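PDB 1UES: superoxide dismutase from Porphyromonas gingivalis, which catalyses the dismutation of superoxide radicals to dioxygen and hydrogen peroxide, using one manganese or iron ion in each subunit of its homodimer. Local coordinates for residues A[70-75]-A[144-149]; A[46-51]-A[62-67]; A[16-21]-A[179-184]; A[156-161]-A[173-178]. The protein carries 1 engineered substitution. One frame throughout, in Å; residues are numbered along the deposited sequence.

Contact 1: residues A[70-75]-A[144-149]. With MN (manganese (II) ion), chain E.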
loop_
_atom_site.group_PDB
_atom_site.type_symbol
_atom_site.label_atom_id
_atom_site.label_comp_id
_atom_site.label_asym_id
_atom_site.label_seq_id
_atom_site.Cartn_x
_atom_site.Cartn_y
_atom_site.Cartn_z
ATOM N N GLN A 70 2.497 -1.936 12.988
ATOM C CA GLN A 70 2.722 -0.609 12.400
ATOM C C GLN A 70 3.282 0.358 13.436
ATOM O O GLN A 70 4.172 1.154 13.115
ATOM C CB GLN A 70 1.433 -0.058 11.784
ATOM C CG GLN A 70 1.092 -0.673 10.409
ATOM C CD GLN A 70 2.214 -0.495 9.366
ATOM O OE1 GLN A 70 3.221 -1.203 9.399
ATOM N NE2 GLN A 70 2.028 0.442 8.444
ATOM N N THR A 71 2.789 0.300 14.675
ATOM C CA THR A 71 3.306 1.191 15.697
ATOM C C THR A 71 4.777 0.899 15.936
ATOM O O THR A 71 5.604 1.793 15.907
ATOM C CB THR A 71 2.517 1.081 17.015
ATOM O OG1 THR A 71 1.172 1.454 16.764
ATOM C CG2 THR A 71 3.054 2.021 18.062
ATOM N N LEU A 72 5.120 -0.366 16.118
ATOM C CA LEU A 72 6.510 -0.690 16.348
ATOM C C LEU A 72 7.409 -0.336 15.159
ATOM O O LEU A 72 8.494 0.217 15.335
ATOM C CB LEU A 72 6.637 -2.179 16.677
ATOM C CG LEU A 72 8.090 -2.613 16.818
ATOM C CD1 LEU A 72 8.733 -1.891 17.984
ATOM C CD2 LEU A 72 8.167 -4.132 16.989
ATOM N N ASN A 73 6.953 -0.648 13.953
ATOM C CA ASN A 73 7.740 -0.367 12.772
ATOM C C ASN A 73 8.024 1.142 12.693
ATOM O O ASN A 73 9.149 1.554 12.434
ATOM C CB ASN A 73 6.998 -0.807 11.479
ATOM C CG ASN A 73 7.158 -2.299 11.185
ATOM O OD1 ASN A 73 8.234 -2.840 11.372
ATOM N ND2 ASN A 73 6.090 -2.948 10.717
ATOM N N HIS A 74 7.007 1.963 12.901
ATOM C CA HIS A 74 7.221 3.405 12.788
ATOM C C HIS A 74 8.084 3.928 13.898
ATOM O O HIS A 74 8.864 4.842 13.674
ATOM C CB HIS A 74 5.893 4.149 12.747
ATOM C CG HIS A 74 5.170 3.959 11.454
ATOM N ND1 HIS A 74 4.313 2.910 11.234
ATOM C CD2 HIS A 74 5.220 4.652 10.298
ATOM C CE1 HIS A 74 3.859 2.953 9.995
ATOM N NE2 HIS A 74 4.394 4.005 9.402
ATOM N N ASN A 75 7.933 3.379 15.101
ATOM C CA ASN A 75 8.753 3.841 16.209
ATOM C C ASN A 75 10.227 3.656 15.917
ATOM O O ASN A 75 11.011 4.563 16.158
ATOM C CB ASN A 75 8.358 3.147 17.513
ATOM C CG ASN A 75 7.013 3.637 18.044
ATOM O OD1 ASN A 75 6.444 4.598 17.517
ATOM N ND2 ASN A 75 6.505 2.985 19.098
ATOM N N ASN A 144 7.085 -7.410 10.971
ATOM C CA ASN A 144 8.259 -6.977 11.702
ATOM C C ASN A 144 9.038 -8.234 12.110
ATOM O O ASN A 144 8.441 -9.204 12.554
ATOM C CB ASN A 144 7.827 -6.173 12.932
ATOM C CG ASN A 144 9.002 -5.580 13.668
ATOM O OD1 ASN A 144 9.271 -4.357 13.616
ATOM N ND2 ASN A 144 9.720 -6.428 14.349
ATOM N N PRO A 145 10.378 -8.218 11.983
ATOM C CA PRO A 145 11.271 -9.338 12.323
ATOM C C PRO A 145 11.052 -9.917 13.704
ATOM O O PRO A 145 11.356 -11.089 13.945
ATOM C CB PRO A 145 12.667 -8.742 12.203
ATOM C CG PRO A 145 12.518 -7.660 11.211
ATOM C CD PRO A 145 11.141 -7.069 11.473
ATOM N N VAL A 146 10.550 -9.099 14.618
ATOM C CA VAL A 146 10.300 -9.599 15.961
ATOM C C VAL A 146 9.281 -10.726 15.960
ATOM O O VAL A 146 9.240 -11.546 16.879
ATOM C CB VAL A 146 9.833 -8.485 16.959
ATOM C CG1 VAL A 146 10.766 -7.328 16.903
ATOM C CG2 VAL A 146 8.409 -8.060 16.668
ATOM N N ARG A 147 8.440 -10.791 14.938
ATOM C CA ARG A 147 7.457 -11.862 14.913
ATOM C C ARG A 147 8.149 -13.207 14.633
ATOM O O ARG A 147 7.534 -14.263 14.767
ATOM C CB ARG A 147 6.383 -11.581 13.852
ATOM C CG ARG A 147 4.993 -12.106 14.210
ATOM C CD ARG A 147 4.023 -11.906 13.047
ATOM N NE ARG A 147 2.622 -11.899 13.482
ATOM C CZ ARG A 147 1.585 -11.984 12.659
ATOM N NH1 ARG A 147 1.781 -12.082 11.344
ATOM N NH2 ARG A 147 0.350 -11.965 13.145
ATOM N N LYS A 148 9.432 -13.145 14.264
ATOM C CA LYS A 148 10.248 -14.325 13.945
ATOM C C LYS A 148 11.381 -14.528 14.952
ATOM O O LYS A 148 12.275 -15.341 14.739
ATOM C CB LYS A 148 10.874 -14.143 12.558
ATOM C CG LYS A 148 10.335 -15.051 11.497
ATOM C CD LYS A 148 11.066 -14.793 10.184
ATOM C CE LYS A 148 11.526 -13.352 10.068
ATOM N NZ LYS A 148 10.433 -12.497 9.532
ATOM N N GLY A 149 11.370 -13.760 16.027
ATOM C CA GLY A 149 12.408 -13.864 17.037
ATOM C C GLY A 149 13.684 -13.103 16.701
ATOM O O GLY A 149 14.640 -13.109 17.469
HETATM MN MN MN E . 4.526 4.339 7.232
HETATM O O HOH W 1 4.058 2.170 6.933
#

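Contact 2: residues A[46-51]-A[62-67]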
loop_
_atom_site.group_PDB
_atom_site.type_symbol
_atom_site.label_atom_id
_atom_site.label_comp_id
_atom_site.label_asym_id
_atom_site.label_seq_id
_atom_site.Cartn_x
_atom_site.Cartn_y
_atom_site.Cartn_z
ATOM N N THR A 46 -8.856 -7.600 25.714
ATOM C CA THR A 46 -8.085 -8.732 25.212
ATOM C C THR A 46 -6.933 -9.032 26.168
ATOM O O THR A 46 -6.694 -8.300 27.124
ATOM C CB THR A 46 -7.452 -8.404 23.854
ATOM O OG1 THR A 46 -6.352 -7.515 24.065
ATOM C CG2 THR A 46 -8.449 -7.776 22.921
ATOM N N GLU A 47 -6.192 -10.108 25.899
ATOM C CA GLU A 47 -5.046 -10.462 26.740
ATOM C C GLU A 47 -3.870 -9.477 26.618
ATOM O O GLU A 47 -2.865 -9.597 27.332
ATOM C CB GLU A 47 -4.554 -11.869 26.374
ATOM C CG GLU A 47 -3.858 -11.930 25.012
ATOM C CD GLU A 47 -3.769 -13.347 24.476
ATOM O OE1 GLU A 47 -4.820 -13.894 24.097
ATOM O OE2 GLU A 47 -2.653 -13.899 24.439
ATOM N N PHE A 48 -3.988 -8.504 25.714
ATOM C CA PHE A 48 -2.929 -7.524 25.503
ATOM C C PHE A 48 -3.171 -6.190 26.210
ATOM O O PHE A 48 -2.407 -5.239 26.025
ATOM C CB PHE A 48 -2.764 -7.269 24.012
ATOM C CG PHE A 48 -2.446 -8.503 23.231
ATOM C CD1 PHE A 48 -1.228 -9.155 23.425
ATOM C CD2 PHE A 48 -3.363 -9.026 22.326
ATOM C CE1 PHE A 48 -0.926 -10.318 22.722
ATOM C CE2 PHE A 48 -3.067 -10.200 21.611
ATOM C CZ PHE A 48 -1.846 -10.843 21.813
ATOM N N GLU A 49 -4.213 -6.141 27.033
ATOM C CA GLU A 49 -4.573 -4.933 27.764
ATOM C C GLU A 49 -3.418 -4.267 28.472
ATOM O O GLU A 49 -3.260 -3.039 28.407
ATOM C CB GLU A 49 -5.645 -5.252 28.806
ATOM C CG GLU A 49 -7.009 -5.354 28.244
ATOM C CD GLU A 49 -8.079 -5.409 29.323
ATOM O OE1 GLU A 49 -7.814 -5.913 30.451
ATOM O OE2 GLU A 49 -9.197 -4.944 29.037
ATOM N N ASN A 50 -2.606 -5.064 29.146
ATOM C CA ASN A 50 -1.491 -4.516 29.890
ATOM C C ASN A 50 -0.126 -4.907 29.363
ATOM O O ASN A 50 0.876 -4.724 30.050
ATOM C CB ASN A 50 -1.630 -4.935 31.354
ATOM C CG ASN A 50 -3.084 -5.036 31.784
ATOM O OD1 ASN A 50 -3.529 -6.060 32.334
ATOM N ND2 ASN A 50 -3.841 -3.972 31.532
ATOM N N ALA A 51 -0.090 -5.433 28.141
ATOM C CA ALA A 51 1.136 -5.887 27.510
ATOM C C ALA A 51 1.964 -4.760 26.900
ATOM O O ALA A 51 1.432 -3.723 26.493
ATOM C CB ALA A 51 0.796 -6.906 26.421
ATOM N N GLY A 62 -4.483 -10.559 13.389
ATOM C CA GLY A 62 -5.533 -9.703 12.874
ATOM C C GLY A 62 -5.330 -8.193 12.975
ATOM O O GLY A 62 -4.227 -7.701 12.757
ATOM N N GLY A 63 -6.402 -7.480 13.322
ATOM C CA GLY A 63 -6.364 -6.026 13.426
ATOM C C GLY A 63 -5.405 -5.524 14.493
ATOM O O GLY A 63 -4.748 -4.490 14.319
ATOM N N ILE A 64 -5.357 -6.234 15.616
ATOM C CA ILE A 64 -4.462 -5.868 16.695
ATOM C C ILE A 64 -3.033 -5.960 16.193
ATOM O O ILE A 64 -2.261 -5.013 16.366
ATOM C CB ILE A 64 -4.688 -6.768 17.924
ATOM C CG1 ILE A 64 -6.015 -6.374 18.555
ATOM C CG2 ILE A 64 -3.555 -6.593 18.926
ATOM C CD1 ILE A 64 -6.467 -7.298 19.678
ATOM N N PHE A 65 -2.691 -7.057 15.523
ATOM C CA PHE A 65 -1.346 -7.159 15.022
ATOM C C PHE A 65 -1.056 -6.061 14.003
ATOM O O PHE A 65 0.018 -5.489 14.026
ATOM C CB PHE A 65 -1.056 -8.490 14.344
ATOM C CG PHE A 65 0.315 -8.532 13.729
ATOM C CD1 PHE A 65 1.448 -8.680 14.533
ATOM C CD2 PHE A 65 0.495 -8.322 12.366
ATOM C CE1 PHE A 65 2.731 -8.608 13.981
ATOM C CE2 PHE A 65 1.767 -8.253 11.817
ATOM C CZ PHE A 65 2.889 -8.392 12.626
ATOM N N ASN A 66 -1.992 -5.792 13.095
ATOM C CA ASN A 66 -1.751 -4.755 12.078
ATOM C C ASN A 66 -1.409 -3.407 12.704
ATOM O O ASN A 66 -0.497 -2.694 12.235
ATOM C CB ASN A 66 -2.973 -4.621 11.139
ATOM C CG ASN A 66 -3.136 -5.828 10.222
ATOM O OD1 ASN A 66 -2.179 -6.571 10.004
ATOM N ND2 ASN A 66 -4.359 -6.037 9.689
ATOM N N ASN A 67 -2.101 -3.042 13.784
ATOM C CA ASN A 67 -1.799 -1.754 14.380
ATOM C C ASN A 67 -0.577 -1.792 15.270
ATOM O O ASN A 67 0.186 -0.844 15.304
ATOM C CB ASN A 67 -3.019 -1.212 15.117
ATOM C CG ASN A 67 -4.118 -0.819 14.157
ATOM O OD1 ASN A 67 -4.010 0.210 13.471
ATOM N ND2 ASN A 67 -5.188 -1.610 14.100
#

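Contact 3: residues A[16-21]-A[179-184]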
loop_
_atom_site.group_PDB
_atom_site.type_symbol
_atom_site.label_atom_id
_atom_site.label_comp_id
_atom_site.label_asym_id
_atom_site.label_seq_id
_atom_site.Cartn_x
_atom_site.Cartn_y
_atom_site.Cartn_z
ATOM N N ALA A 16 14.273 16.767 5.697
ATOM C CA ALA A 16 13.961 17.275 4.363
ATOM C C ALA A 16 15.299 17.324 3.624
ATOM O O ALA A 16 16.317 17.715 4.205
ATOM C CB ALA A 16 13.345 18.679 4.448
ATOM N N PRO A 17 15.296 17.022 2.317
ATOM C CA PRO A 17 14.169 16.660 1.452
ATOM C C PRO A 17 13.718 15.208 1.357
ATOM O O PRO A 17 12.663 14.933 0.755
ATOM C CB PRO A 17 14.652 17.095 0.096
ATOM C CG PRO A 17 16.080 16.690 0.127
ATOM C CD PRO A 17 16.545 17.053 1.536
ATOM N N VAL A 18 14.505 14.316 1.933
ATOM C CA VAL A 18 14.269 12.867 1.864
ATOM C C VAL A 18 12.921 12.468 2.480
ATOM O O VAL A 18 12.202 11.620 1.936
ATOM C CB VAL A 18 15.457 12.114 2.500
ATOM C CG1 VAL A 18 15.249 10.591 2.353
ATOM C CG2 VAL A 18 16.776 12.543 1.809
ATOM N N ILE A 19 12.628 13.053 3.632
ATOM C CA ILE A 19 11.332 12.893 4.284
ATOM C C ILE A 19 11.072 14.363 4.630
ATOM O O ILE A 19 11.638 14.897 5.585
ATOM C CB ILE A 19 11.384 12.018 5.566
ATOM C CG1 ILE A 19 11.846 10.604 5.196
ATOM C CG2 ILE A 19 9.966 11.898 6.181
ATOM C CD1 ILE A 19 11.896 9.626 6.365
ATOM N N SER A 20 10.253 15.003 3.800
ATOM C CA SER A 20 9.934 16.421 3.919
ATOM C C SER A 20 9.156 16.729 5.174
ATOM O O SER A 20 8.625 15.837 5.832
ATOM C CB SER A 20 9.125 16.884 2.715
ATOM O OG SER A 20 7.806 16.381 2.814
ATOM N N LYS A 21 9.084 18.012 5.488
ATOM C CA LYS A 21 8.360 18.467 6.656
ATOM C C LYS A 21 6.889 18.065 6.494
ATOM O O LYS A 21 6.252 17.628 7.443
ATOM C CB LYS A 21 8.502 19.988 6.809
ATOM C CG LYS A 21 7.367 20.606 7.604
ATOM C CD LYS A 21 7.469 22.127 7.722
ATOM C CE LYS A 21 6.538 22.622 8.864
ATOM N NZ LYS A 21 7.280 22.635 10.153
ATOM N N TRP A 179 19.517 6.507 2.606
ATOM C CA TRP A 179 20.831 6.278 3.205
ATOM C C TRP A 179 21.479 7.529 3.773
ATOM O O TRP A 179 22.239 7.465 4.760
ATOM C CB TRP A 179 21.750 5.612 2.189
ATOM C CG TRP A 179 21.217 4.346 1.673
ATOM C CD1 TRP A 179 20.648 4.132 0.440
ATOM C CD2 TRP A 179 21.153 3.089 2.367
ATOM N NE1 TRP A 179 20.239 2.823 0.335
ATOM C CE2 TRP A 179 20.533 2.164 1.496
ATOM C CE3 TRP A 179 21.559 2.656 3.645
ATOM C CZ2 TRP A 179 20.304 0.828 1.851
ATOM C CZ3 TRP A 179 21.324 1.304 3.996
ATOM C CH2 TRP A 179 20.706 0.423 3.101
ATOM N N SER A 180 21.160 8.678 3.182
ATOM C CA SER A 180 21.719 9.937 3.619
ATOM C C SER A 180 21.223 10.400 4.993
ATOM O O SER A 180 21.843 11.267 5.604
ATOM C CB SER A 180 21.459 11.024 2.566
ATOM O OG SER A 180 20.098 11.459 2.554
ATOM N N ILE A 181 20.111 9.844 5.487
ATOM C CA ILE A 181 19.630 10.256 6.811
ATOM C C ILE A 181 19.719 9.170 7.881
ATOM O O ILE A 181 19.263 9.363 9.014
ATOM C CB ILE A 181 18.175 10.758 6.784
ATOM C CG1 ILE A 181 17.266 9.762 6.079
ATOM C CG2 ILE A 181 18.127 12.148 6.120
ATOM C CD1 ILE A 181 15.801 10.134 6.155
ATOM N N VAL A 182 20.281 8.030 7.527
ATOM C CA VAL A 182 20.419 6.965 8.510
ATOM C C VAL A 182 21.502 7.333 9.523
ATOM O O VAL A 182 22.610 7.711 9.146
ATOM C CB VAL A 182 20.809 5.631 7.817
ATOM C CG1 VAL A 182 21.184 4.561 8.846
ATOM C CG2 VAL A 182 19.642 5.153 6.966
ATOM N N ASP A 183 21.183 7.241 10.803
ATOM C CA ASP A 183 22.179 7.502 11.841
ATOM C C ASP A 183 22.710 6.120 12.216
ATOM O O ASP A 183 22.066 5.373 12.951
ATOM C CB ASP A 183 21.543 8.165 13.051
ATOM C CG ASP A 183 22.564 8.507 14.118
ATOM O OD1 ASP A 183 22.275 9.375 14.964
ATOM O OD2 ASP A 183 23.656 7.907 14.093
ATOM N N TRP A 184 23.878 5.761 11.695
ATOM C CA TRP A 184 24.411 4.441 11.991
ATOM C C TRP A 184 24.744 4.210 13.463
ATOM O O TRP A 184 24.819 3.060 13.893
ATOM C CB TRP A 184 25.616 4.136 11.099
ATOM C CG TRP A 184 25.152 3.847 9.681
ATOM C CD1 TRP A 184 25.176 4.713 8.624
ATOM C CD2 TRP A 184 24.494 2.662 9.219
ATOM N NE1 TRP A 184 24.569 4.143 7.530
ATOM C CE2 TRP A 184 24.139 2.883 7.863
ATOM C CE3 TRP A 184 24.165 1.431 9.816
ATOM C CZ2 TRP A 184 23.472 1.922 7.091
ATOM C CZ3 TRP A 184 23.490 0.464 9.046
ATOM C CH2 TRP A 184 23.153 0.724 7.691
#

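Contact 4: residues A[156-161]-A[173-178]. With MN (manganese (II) ion), chain E.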
loop_
_atom_site.group_PDB
_atom_site.type_symbol
_atom_site.label_atom_id
_atom_site.label_comp_id
_atom_site.label_asym_id
_atom_site.label_seq_id
_atom_site.Cartn_x
_atom_site.Cartn_y
_atom_site.Cartn_z
ATOM N N PHE A 156 13.280 0.325 5.999
ATOM C CA PHE A 156 12.846 1.335 5.047
ATOM C C PHE A 156 11.325 1.041 4.855
ATOM O O PHE A 156 10.938 -0.084 4.594
ATOM C CB PHE A 156 13.546 1.203 3.694
ATOM C CG PHE A 156 14.986 1.674 3.681
ATOM C CD1 PHE A 156 15.572 2.234 4.814
ATOM C CD2 PHE A 156 15.743 1.548 2.518
ATOM C CE1 PHE A 156 16.912 2.675 4.805
ATOM C CE2 PHE A 156 17.080 1.979 2.486
ATOM C CZ PHE A 156 17.664 2.539 3.620
ATOM N N ASP A 157 10.490 2.052 5.058
ATOM C CA ASP A 157 9.047 1.918 4.891
ATOM C C ASP A 157 8.744 2.051 3.402
ATOM O O ASP A 157 9.104 3.081 2.795
ATOM C CB ASP A 157 8.408 3.060 5.662
ATOM C CG ASP A 157 6.907 2.963 5.756
ATOM O OD1 ASP A 157 6.324 2.001 5.221
ATOM O OD2 ASP A 157 6.364 3.905 6.393
ATOM N N VAL A 158 8.104 1.038 2.803
ATOM C CA VAL A 158 7.767 1.156 1.394
ATOM C C VAL A 158 6.282 1.269 1.164
ATOM O O VAL A 158 5.789 1.074 0.050
ATOM C CB VAL A 158 8.457 0.090 0.482
ATOM C CG1 VAL A 158 9.991 0.232 0.633
ATOM C CG2 VAL A 158 8.008 -1.329 0.850
ATOM N N TRP A 159 5.579 1.624 2.246
ATOM C CA TRP A 159 4.158 1.945 2.125
ATOM C C TRP A 159 4.285 3.246 1.311
ATOM O O TRP A 159 5.167 4.044 1.562
ATOM C CB TRP A 159 3.539 2.287 3.487
ATOM C CG TRP A 159 3.055 1.075 4.230
ATOM C CD1 TRP A 159 3.815 0.049 4.694
ATOM C CD2 TRP A 159 1.709 0.786 4.589
ATOM N NE1 TRP A 159 3.025 -0.883 5.324
ATOM C CE2 TRP A 159 1.717 -0.457 5.276
ATOM C CE3 TRP A 159 0.485 1.456 4.397
ATOM C CZ2 TRP A 159 0.537 -1.054 5.779
ATOM C CZ3 TRP A 159 -0.697 0.868 4.903
ATOM C CH2 TRP A 159 -0.653 -0.385 5.587
ATOM N N GLU A 160 3.447 3.410 0.298
ATOM C CA GLU A 160 3.541 4.607 -0.529
ATOM C C GLU A 160 3.434 5.922 0.211
ATOM O O GLU A 160 4.037 6.912 -0.206
ATOM C CB GLU A 160 2.494 4.523 -1.658
ATOM C CG GLU A 160 2.800 3.390 -2.627
ATOM C CD GLU A 160 1.776 3.258 -3.730
ATOM O OE1 GLU A 160 0.567 3.249 -3.412
ATOM O OE2 GLU A 160 2.179 3.186 -4.910
ATOM N N HIS A 161 2.700 5.962 1.320
ATOM C CA HIS A 161 2.583 7.213 2.069
ATOM C C HIS A 161 3.953 7.712 2.612
ATOM O O HIS A 161 4.117 8.864 2.919
ATOM C CB HIS A 161 1.559 7.079 3.222
ATOM C CG HIS A 161 1.942 6.112 4.296
ATOM N ND1 HIS A 161 1.139 5.053 4.647
ATOM C CD2 HIS A 161 3.004 6.071 5.148
ATOM C CE1 HIS A 161 1.669 4.400 5.659
ATOM N NE2 HIS A 161 2.802 4.990 5.985
ATOM N N ASP A 173 14.250 5.709 -6.082
ATOM C CA ASP A 173 14.970 6.951 -5.830
ATOM C C ASP A 173 14.846 7.334 -4.351
ATOM O O ASP A 173 15.794 7.847 -3.767
ATOM C CB ASP A 173 14.458 8.095 -6.726
ATOM C CG ASP A 173 14.832 7.895 -8.205
ATOM O OD1 ASP A 173 15.686 7.014 -8.507
ATOM O OD2 ASP A 173 14.248 8.605 -9.063
ATOM N N HIS A 174 13.682 7.073 -3.746
ATOM C CA HIS A 174 13.497 7.386 -2.336
ATOM C C HIS A 174 14.421 6.528 -1.496
ATOM O O HIS A 174 15.040 7.022 -0.562
ATOM C CB HIS A 174 12.060 7.111 -1.906
ATOM C CG HIS A 174 11.844 7.198 -0.423
ATOM N ND1 HIS A 174 11.849 8.385 0.266
ATOM C CD2 HIS A 174 11.513 6.236 0.475
ATOM C CE1 HIS A 174 11.527 8.158 1.531
ATOM N NE2 HIS A 174 11.322 6.860 1.679
ATOM N N LEU A 175 14.495 5.241 -1.818
ATOM C CA LEU A 175 15.344 4.337 -1.057
ATOM C C LEU A 175 16.788 4.757 -1.146
ATOM O O LEU A 175 17.522 4.739 -0.140
ATOM C CB LEU A 175 15.178 2.905 -1.553
ATOM C CG LEU A 175 13.742 2.352 -1.409
ATOM C CD1 LEU A 175 13.758 0.852 -1.667
ATOM C CD2 LEU A 175 13.171 2.637 -0.007
ATOM N N LYS A 176 17.204 5.159 -2.342
ATOM C CA LYS A 176 18.599 5.572 -2.483
ATOM C C LYS A 176 18.901 6.790 -1.594
ATOM O O LYS A 176 20.000 6.883 -1.020
ATOM C CB LYS A 176 18.941 5.799 -3.971
ATOM C CG LYS A 176 18.660 7.167 -4.506
ATOM C CD LYS A 176 18.191 7.105 -5.971
ATOM C CE LYS A 176 17.916 8.494 -6.511
ATOM N NZ LYS A 176 17.567 9.408 -5.399
ATOM N N ASP A 177 17.931 7.690 -1.427
ATOM C CA ASP A 177 18.109 8.866 -0.603
ATOM C C ASP A 177 18.016 8.572 0.889
ATOM O O ASP A 177 18.542 9.321 1.683
ATOM C CB ASP A 177 17.064 9.951 -0.922
ATOM C CG ASP A 177 17.378 10.725 -2.198
ATOM O OD1 ASP A 177 18.576 10.851 -2.552
ATOM O OD2 ASP A 177 16.417 11.207 -2.837
ATOM N N LEU A 178 17.355 7.488 1.285
ATOM C CA LEU A 178 17.221 7.229 2.708
ATOM C C LEU A 178 18.559 7.032 3.361
ATOM O O LEU A 178 18.735 7.339 4.534
ATOM C CB LEU A 178 16.345 6.002 2.944
ATOM C CG LEU A 178 14.843 6.219 2.826
ATOM C CD1 LEU A 178 14.164 4.835 3.012
ATOM C CD2 LEU A 178 14.340 7.244 3.855
HETATM MN MN MN E . 4.526 4.339 7.232
HETATM O O HOH W 2 10.650 5.226 3.853
HETATM O O HOH W 1 4.058 2.170 6.933
#

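Contact 1: residues A[70-75]-A[144-149]
L72 and N73, neighbours on helix 62-79, press against N144, just before a short 3-10 segment, and V146 within it. The tight part is small and buried. L72 extends its branch with CG anti to the backbone N (chi1 175°), which carries CD2 across the amide of N144 at roughly a right angle and to within 3.9 Å of V146 CG2. Beside it the amides of N73 and N144 run past one another in opposite directions, their planes 29° apart. N73 is gripped at both ends: OD1 accepts from W125 NE1 and ND2 donates to G143 O. On the loose side, R147, K148 and G149 are exposed and take no part; R147 bonds S60 and K148 pairs with E139. H74 binds manganese through NE2 at 2.2 Å, and its ND1 donates to Q70 O at 2.6 Å with an angle of 162°; together these bonds fix the imidazole's rotation. H74 N reaches Q70 O from the opposite face. Q70 NE2 meets the metal-bound water at 3.1 Å. L72 and V146 both touch V57 of helix 53-59, T71 and H74 touch helix 21-42, and N73 and P145 pack on strand 122-128.

Contact 2: residues A[46-51]-A[62-67]
I64 meets the 46-51 loop with two of its branches. Its CD1 faces T46 CG2 tip to tip at 3.8 Å, and its CG2 comes obliquely to the ring of F48, 4.2 Å from CD2. With CG1 anti to the carbonyl carbon (chi1 -72°), the long arm of I64 goes to the threonine and leaves the CG2 methyl for the phenylalanine. No hydrogen bond crosses between the segments; the contact is a modest apolar one, with T46 at its partly exposed margin and F48 in the interior.

Behind this first shell, the loop shapes itself. T46 OG1 accepts from F48 N at 3.0 Å with an angle of 157°, an ST turn, while its hydroxyl also bonds I43 O, so the side chain is fixed with its methyl toward I64. Two type I turns, T46 to E49 and F48 to A51, follow each other; the second is closed by A51 N to F48 O at 3.1 Å. E47 CG lies 3.8 Å above the plane of the F48 ring, over its centre.

Farther out, L42, I43 and I56 also touch I64, and I56 and K59 touch F48. The contact therefore packs the connection after helix 21-42 onto the N-terminal part of helix 62-79, where short helix 53-59 joins the two long helices of the alpha-hairpin domain of iron/manganese superoxide dismutases.

Contact 3: residues A[16-21]-A[179-184]
V18 and I19 meet S180 and I181 where the loop leading into helix 21-42 of the alpha-hairpin domain touches the C-terminal domain, at the bend between helices 171-178 and 184-190. This is a seam between the two domains of the iron/manganese superoxide dismutase fold, closed by residues from near both ends of the chain.

The apolar contacts come first. I181 holds CG1 between its backbone N and carbonyl carbon (chi1 51°), and the arm ends in CD1, which serves two partners: V18 CG1 at 3.9 Å and I19 CD1, also at 3.9 Å. The valine and I181 slide past each other in opposite directions, whereas I19 crosses I181 at about a right angle. The I19 side chain comes within about 5 Å of that of the metal ligand H27 and about 9 Å of the manganese, so the cluster lies in the surroundings of the metal site.

Aromatic rings pack along the bend. W179 meets F156 edge-to-face, W184 CZ2 lies in plane at the edge of the W179 indole, and an aliphatic methyl, V182 CG1, sits 3.5 Å above one face of W184, toward its rim.

Polar groups shape the ends of the segments rather than joining them. S20 OG takes the N-cap role for helix 21-42 by accepting from T23 N, and D183 OD2 does so for helix 184-190 by accepting from D185 N. The S180 hydroxyl is tied to D177 O, and its oxygen OG then packs against V18 CG2 at 3.6 Å.

Contact 4: residues A[156-161]-A[173-178]
F156 and L178 approach from opposite directions, each with CG anti to its carbonyl carbon (chi1 -75° and -79°), so that a leucine methyl lands on a phenyl face. This joins the end of strand 151-157 to helix 171-178 in the C-terminal alpha/beta domain of iron/manganese superoxide dismutases, right beside the metal site. L178 CD1 makes a CH-pi contact 3.5 Å from the centroid of the F156 ring, 21° off the normal; the offset brings it to 3.3 Å from F156 CG, a tight approach. L175 CD2 adds an oblique contact 3.8 Å from F156 CD2, and the same methyl is met by V158 CG1 at 4.0 Å.

Past the phenylalanine, the end of the strand and the loop after it supply two metal ligands. D157 OD2 binds manganese at 2.1 Å and H161 binds it through NE2; H27, H74 and a water complete the five ligands. D157 OD1 closes an Asx turn, accepting from W159 N from above the carboxylate plane at 3.1 Å, which, with the OD2-metal bond, restrains the carboxylate's rotation. W159 lays an indole face beneath the metal-bound water, which sits toward the rim rather than over the centre. H161 ND1 is held by E160 OE2 of the second subunit, so that subunit contributes to the second shell of the site. Water 2 spans the two segments: it donates to D157 O at 2.8 Å and lies in the imidazole plane of H174, 2.8 Å from NE2.

Overall arrangement
Along the chain, contact 2 closes before contact 1 opens and contact 1 before contact 4, while the ends of contact 3 bracket all of them. Contacts 1 and 2 share helix 62-79, with centres about 13 Å apart; R147 of contact 1 touches F65 of contact 2 in a cation-pi contact. Contacts 1 and 4 are about 17 Å apart between centres yet converge on the same manganese ion and water, one supplying H74 from the alpha-hairpin domain, the other D157 and H161 from the C-terminal domain. Contact 3 packs against contact 4, centres about 10 Å apart. Contact 2 lies across the chain's centre from both, its centre about 31 Å from that of contact 3. The metal site is thus built where the two domains meet.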